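Local coordinates for subtilisin-like serine protease (Fervidobacterium pennivorans, PDB 1R6V), which degrades keratin into peptides as a calcium-binding, subtilisin-like serine protease, enabling its bacterium to grow on native feathers, at residues G179-F184 and S194-S199; I229-D234 and N241-D246. The protein carries 1 engineered substitution. One frame throughout, in Å; residues are numbered along the deposited sequence.

How the contacts relate
Both contacts lie in the catalytic domain and touch each other, their centres about 7 Å apart. Contact 1 is partly buried and rests on one pair of side chains, a cation-pi stack between the short strand 179-181 and the loop before helix 200-209. Contact 2 is buried and far more extensive; backbone hydrogen bonds and apolar packing join the chain leaving strand 225-230 to the loop leading into helix 246-258. The two meet at a salt bridge, Arg181 NE to Asp233 OD2 at 2.9 Å, and at a probable hydrogen bond from Val230 N to Tyr180 O, so the cation stacked in contact 1 is probably offset in part by a carboxylate of contact 2.

Contact 1 (G179-F184 and S194-S199); sequences GYRPAF and SSYGGS
The guanidinium of Arg181 lies flat over the phenol ring of Tyr196, its plane within 8° of the ring's and the two centres 3.5 Å apart. Arg181 CZ sits almost directly above the middle of the ring, and the nitrogens spread across the face: NH1 approaches Tyr196 CZ at 3.3 Å, NH2 lies 3.5 Å from Tyr196 CD1, and NE hangs over the CD2-CE2 side. Although the flat ends are stacked, the side chains as wholes cross at about a right angle. Arg181 reaches the ring with a fully extended chain, CG standing anti to the backbone N (chi1 -172°). Tyr196 is the second residue of a type I turn from Ser195 to Gly198, closed by a bond of 3.3 Å from Gly198 N to Ser195 O. The turn lies in the loop before helix 200-209, which starts at Ala200, an engineered substitution at a position assigned to the charge relay of this subtilase domain. On the opposite face of the guanidinium only Phe184 CD1 approaches, 3.6 Å from Arg181 NE and near the rim, without stacking. Arg181 NE forms a salt bridge with Asp233, and NH1 one with Glu186. No hydrogen bond links Arg181 to Tyr196, and the phenol oxygen is badly angled for one. The attraction between them is therefore that of a cation for a pi face plus dispersion, while the two carboxylates probably hold the guanidinium in its rotation and offset its positive charge.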
# COMPACT_ATOMS: atom_id res chain seq x y z
N GLY A 179 -4.38 15.31 19.53
CA GLY A 179 -3.97 14.27 18.61
C GLY A 179 -4.48 12.90 19.01
O GLY A 179 -5.37 12.78 19.86
N TYR A 180 -3.90 11.86 18.42
CA TYR A 180 -4.34 10.49 18.66
C TYR A 180 -3.19 9.48 18.70
O TYR A 180 -2.24 9.54 17.90
CB TYR A 180 -5.35 10.14 17.56
CG TYR A 180 -6.11 8.84 17.73
CD1 TYR A 180 -6.89 8.60 18.86
CD2 TYR A 180 -6.09 7.87 16.73
CE1 TYR A 180 -7.63 7.42 18.98
CE2 TYR A 180 -6.82 6.70 16.83
CZ TYR A 180 -7.59 6.48 17.96
OH TYR A 180 -8.32 5.31 18.06
N ARG A 181 -3.29 8.55 19.65
CA ARG A 181 -2.33 7.46 19.85
C ARG A 181 -3.19 6.21 19.61
O ARG A 181 -3.74 5.62 20.55
CB ARG A 181 -1.83 7.49 21.30
CG ARG A 181 -0.71 6.55 21.63
CD ARG A 181 -0.41 6.61 23.12
NE ARG A 181 0.77 5.83 23.45
CZ ARG A 181 1.23 5.64 24.69
NH1 ARG A 181 0.59 6.19 25.72
NH2 ARG A 181 2.33 4.93 24.88
N PRO A 182 -3.31 5.79 18.34
CA PRO A 182 -4.13 4.62 17.99
C PRO A 182 -3.86 3.30 18.69
O PRO A 182 -4.79 2.54 18.91
CB PRO A 182 -3.99 4.54 16.46
CG PRO A 182 -2.65 5.15 16.19
CD PRO A 182 -2.59 6.32 17.16
N ALA A 183 -2.61 3.02 19.06
CA ALA A 183 -2.29 1.76 19.70
C ALA A 183 -3.14 1.52 20.94
O ALA A 183 -3.44 0.37 21.28
CB ALA A 183 -0.81 1.72 20.07
N PHE A 184 -3.54 2.59 21.60
CA PHE A 184 -4.33 2.47 22.82
C PHE A 184 -5.62 3.26 22.76
O PHE A 184 -6.26 3.50 23.80
CB PHE A 184 -3.50 2.92 24.01
CG PHE A 184 -2.20 2.19 24.14
CD1 PHE A 184 -1.03 2.71 23.58
CD2 PHE A 184 -2.14 0.96 24.78
CE1 PHE A 184 0.17 2.02 23.67
CE2 PHE A 184 -0.94 0.26 24.87
CZ PHE A 184 0.22 0.79 24.31
N SER A 194 3.87 13.97 23.33
CA SER A 194 3.44 12.64 22.89
C SER A 194 4.58 11.94 22.15
O SER A 194 4.34 11.02 21.38
CB SER A 194 2.20 12.73 21.98
OG SER A 194 2.45 13.55 20.85
N SER A 195 5.81 12.35 22.44
CA SER A 195 6.98 11.81 21.76
C SER A 195 7.38 10.37 22.15
O SER A 195 8.55 10.06 22.34
CB SER A 195 8.17 12.78 21.94
OG SER A 195 8.53 12.98 23.30
N TYR A 196 6.39 9.49 22.24
CA TYR A 196 6.63 8.10 22.60
C TYR A 196 7.63 7.33 21.73
O TYR A 196 8.36 6.47 22.23
CB TYR A 196 5.30 7.33 22.59
CG TYR A 196 4.30 7.85 23.60
CD1 TYR A 196 4.50 7.63 24.96
CD2 TYR A 196 3.18 8.57 23.20
CE1 TYR A 196 3.61 8.13 25.90
CE2 TYR A 196 2.29 9.08 24.13
CZ TYR A 196 2.51 8.86 25.48
OH TYR A 196 1.65 9.36 26.41
N GLY A 197 7.69 7.64 20.43
CA GLY A 197 8.58 6.92 19.54
C GLY A 197 9.96 7.51 19.30
O GLY A 197 10.76 6.95 18.55
N GLY A 198 10.24 8.65 19.91
CA GLY A 198 11.54 9.25 19.71
C GLY A 198 11.42 10.71 19.32
O GLY A 198 10.35 11.30 19.47
N SER A 199 12.49 11.26 18.76
CA SER A 199 12.55 12.68 18.41
C SER A 199 12.09 13.13 17.03
O SER A 199 11.82 14.31 16.85
CB SER A 199 13.99 13.16 18.61
OG SER A 199 14.84 12.52 17.66

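Contact 2 (I229-D234 and N241-D246); sequences IVIFDD and NGYVGD
Phe232 and Tyr243 face each other as a single antiparallel beta bridge, a non-hydrogen-bonded pair with CA atoms 4.5 Å apart. Two bonds flank it: Val244 N to Ile231 O (3.0 Å), and Asp233 N to Gly242 O (2.9 Å). In the subtilase alpha/beta fold this bridge closes the excursion through helix 235-238, between the end of strand 225-230 and helix 246-258, beside the strand carrying Asp162, assigned to the charge relay. Gly242 packs against Asp233 so closely that a CB would run into Asp233 O. An Asx turn, Tyr243 N to Asn241 OD1, shapes the second segment, and a water donates to both Asp233 O and Asn241 O, lying in the plane of the Phe232 ring at its edge. The Phe232 ring has Tyr243 CD1 over one face, 3.6 Å from CZ, with the two ring planes inclined at 38°; Trp268 and Leu100 also touch it. Replacing Phe232 with an alanine would probably open a gap between Tyr243, Trp268 and Leu100 and strip the packing from that side of the bridge. Val244 points toward Ile231, and with CG1 anti to its own carbonyl carbon (chi1 -59°) both methyls come against the carbonyl oxygen of Ile231, CG2 at 3.4 Å from Ile231 O. Residues assigned to the propeptide dock against this loop: Asn241 ND2 bonds to Arg98 O, and Asp246 forms a salt bridge with Arg98. That carboxylate probably also fixes the turn of the Tyr243 hydroxyl: Tyr243 OH donates to the anti lone pair of Asp246 OD1 at 2.6 Å, with OD1 lying in the plane of the Tyr243 ring.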
# COMPACT_ATOMS: atom_id res chain seq x y z
N ILE A 229 -0.19 12.05 15.36
CA ILE A 229 -0.76 10.71 15.23
C ILE A 229 0.42 9.80 15.50
O ILE A 229 1.38 9.76 14.73
CB ILE A 229 -1.34 10.42 13.82
CG1 ILE A 229 -2.41 11.47 13.44
CG2 ILE A 229 -1.91 8.99 13.78
CD1 ILE A 229 -3.73 11.43 14.27
N VAL A 230 0.37 9.06 16.60
CA VAL A 230 1.49 8.22 16.97
C VAL A 230 1.45 6.84 16.34
O VAL A 230 0.65 6.00 16.73
CB VAL A 230 1.56 8.07 18.52
CG1 VAL A 230 2.79 7.25 18.93
CG2 VAL A 230 1.60 9.45 19.15
N ILE A 231 2.31 6.62 15.34
CA ILE A 231 2.35 5.31 14.72
C ILE A 231 3.64 4.54 15.01
O ILE A 231 3.74 3.35 14.67
CB ILE A 231 2.03 5.36 13.20
CG1 ILE A 231 3.10 6.16 12.43
CG2 ILE A 231 0.65 5.97 13.01
CD1 ILE A 231 3.20 5.70 10.95
N PHE A 232 4.62 5.23 15.60
CA PHE A 232 5.85 4.61 16.08
C PHE A 232 5.81 5.01 17.54
O PHE A 232 6.08 6.14 17.92
CB PHE A 232 7.10 5.12 15.37
CG PHE A 232 7.31 4.45 14.05
CD1 PHE A 232 6.73 4.98 12.90
CD2 PHE A 232 7.95 3.22 13.98
CE1 PHE A 232 6.79 4.29 11.69
CE2 PHE A 232 8.02 2.52 12.77
CZ PHE A 232 7.43 3.05 11.63
N ASP A 233 5.38 4.04 18.34
CA ASP A 233 5.19 4.20 19.77
C ASP A 233 6.40 3.64 20.53
O ASP A 233 7.45 3.37 19.93
CB ASP A 233 3.89 3.46 20.13
CG ASP A 233 3.16 4.07 21.31
OD1 ASP A 233 3.77 4.15 22.40
OD2 ASP A 233 1.98 4.45 21.17
N ASP A 234 6.25 3.47 21.84
CA ASP A 234 7.34 2.94 22.67
C ASP A 234 7.44 1.43 22.45
O ASP A 234 6.52 0.69 22.79
CB ASP A 234 7.05 3.21 24.15
CG ASP A 234 8.22 2.85 25.05
OD1 ASP A 234 9.05 2.00 24.66
OD2 ASP A 234 8.30 3.41 26.15
N ASN A 241 9.73 -2.74 16.76
CA ASN A 241 10.45 -1.48 16.65
C ASN A 241 9.53 -0.32 16.99
O ASN A 241 9.83 0.84 16.69
CB ASN A 241 11.02 -1.31 15.24
CG ASN A 241 9.94 -1.28 14.18
OD1 ASN A 241 8.75 -1.42 14.48
ND2 ASN A 241 10.34 -1.12 12.92
N GLY A 242 8.41 -0.63 17.62
CA GLY A 242 7.47 0.41 17.99
C GLY A 242 6.38 0.66 16.97
O GLY A 242 5.41 1.37 17.27
N TYR A 243 6.51 0.08 15.78
CA TYR A 243 5.47 0.28 14.75
C TYR A 243 4.17 -0.29 15.31
O TYR A 243 4.15 -1.43 15.78
CB TYR A 243 5.83 -0.44 13.46
CG TYR A 243 4.80 -0.23 12.37
CD1 TYR A 243 4.42 1.07 12.01
CD2 TYR A 243 4.21 -1.30 11.71
CE1 TYR A 243 3.47 1.29 11.02
CE2 TYR A 243 3.25 -1.09 10.72
CZ TYR A 243 2.89 0.22 10.38
OH TYR A 243 1.93 0.42 9.40
N VAL A 244 3.09 0.49 15.25
CA VAL A 244 1.81 0.06 15.80
C VAL A 244 1.03 -0.93 14.95
O VAL A 244 0.05 -1.50 15.42
CB VAL A 244 0.90 1.28 16.14
CG1 VAL A 244 1.60 2.18 17.14
CG2 VAL A 244 0.56 2.06 14.87
N GLY A 245 1.46 -1.14 13.71
CA GLY A 245 0.76 -2.07 12.84
C GLY A 245 -0.06 -1.36 11.77
O GLY A 245 -0.53 -0.24 11.99
N ASP A 246 -0.23 -2.00 10.62
CA ASP A 246 -0.98 -1.40 9.52
C ASP A 246 -2.42 -1.09 9.92
O ASP A 246 -3.02 -0.11 9.45
CB ASP A 246 -0.97 -2.31 8.30
CG ASP A 246 0.39 -2.39 7.62
OD1 ASP A 246 1.26 -1.53 7.85
OD2 ASP A 246 0.58 -3.34 6.82
O HOH W 1 9.07 3.49 17.78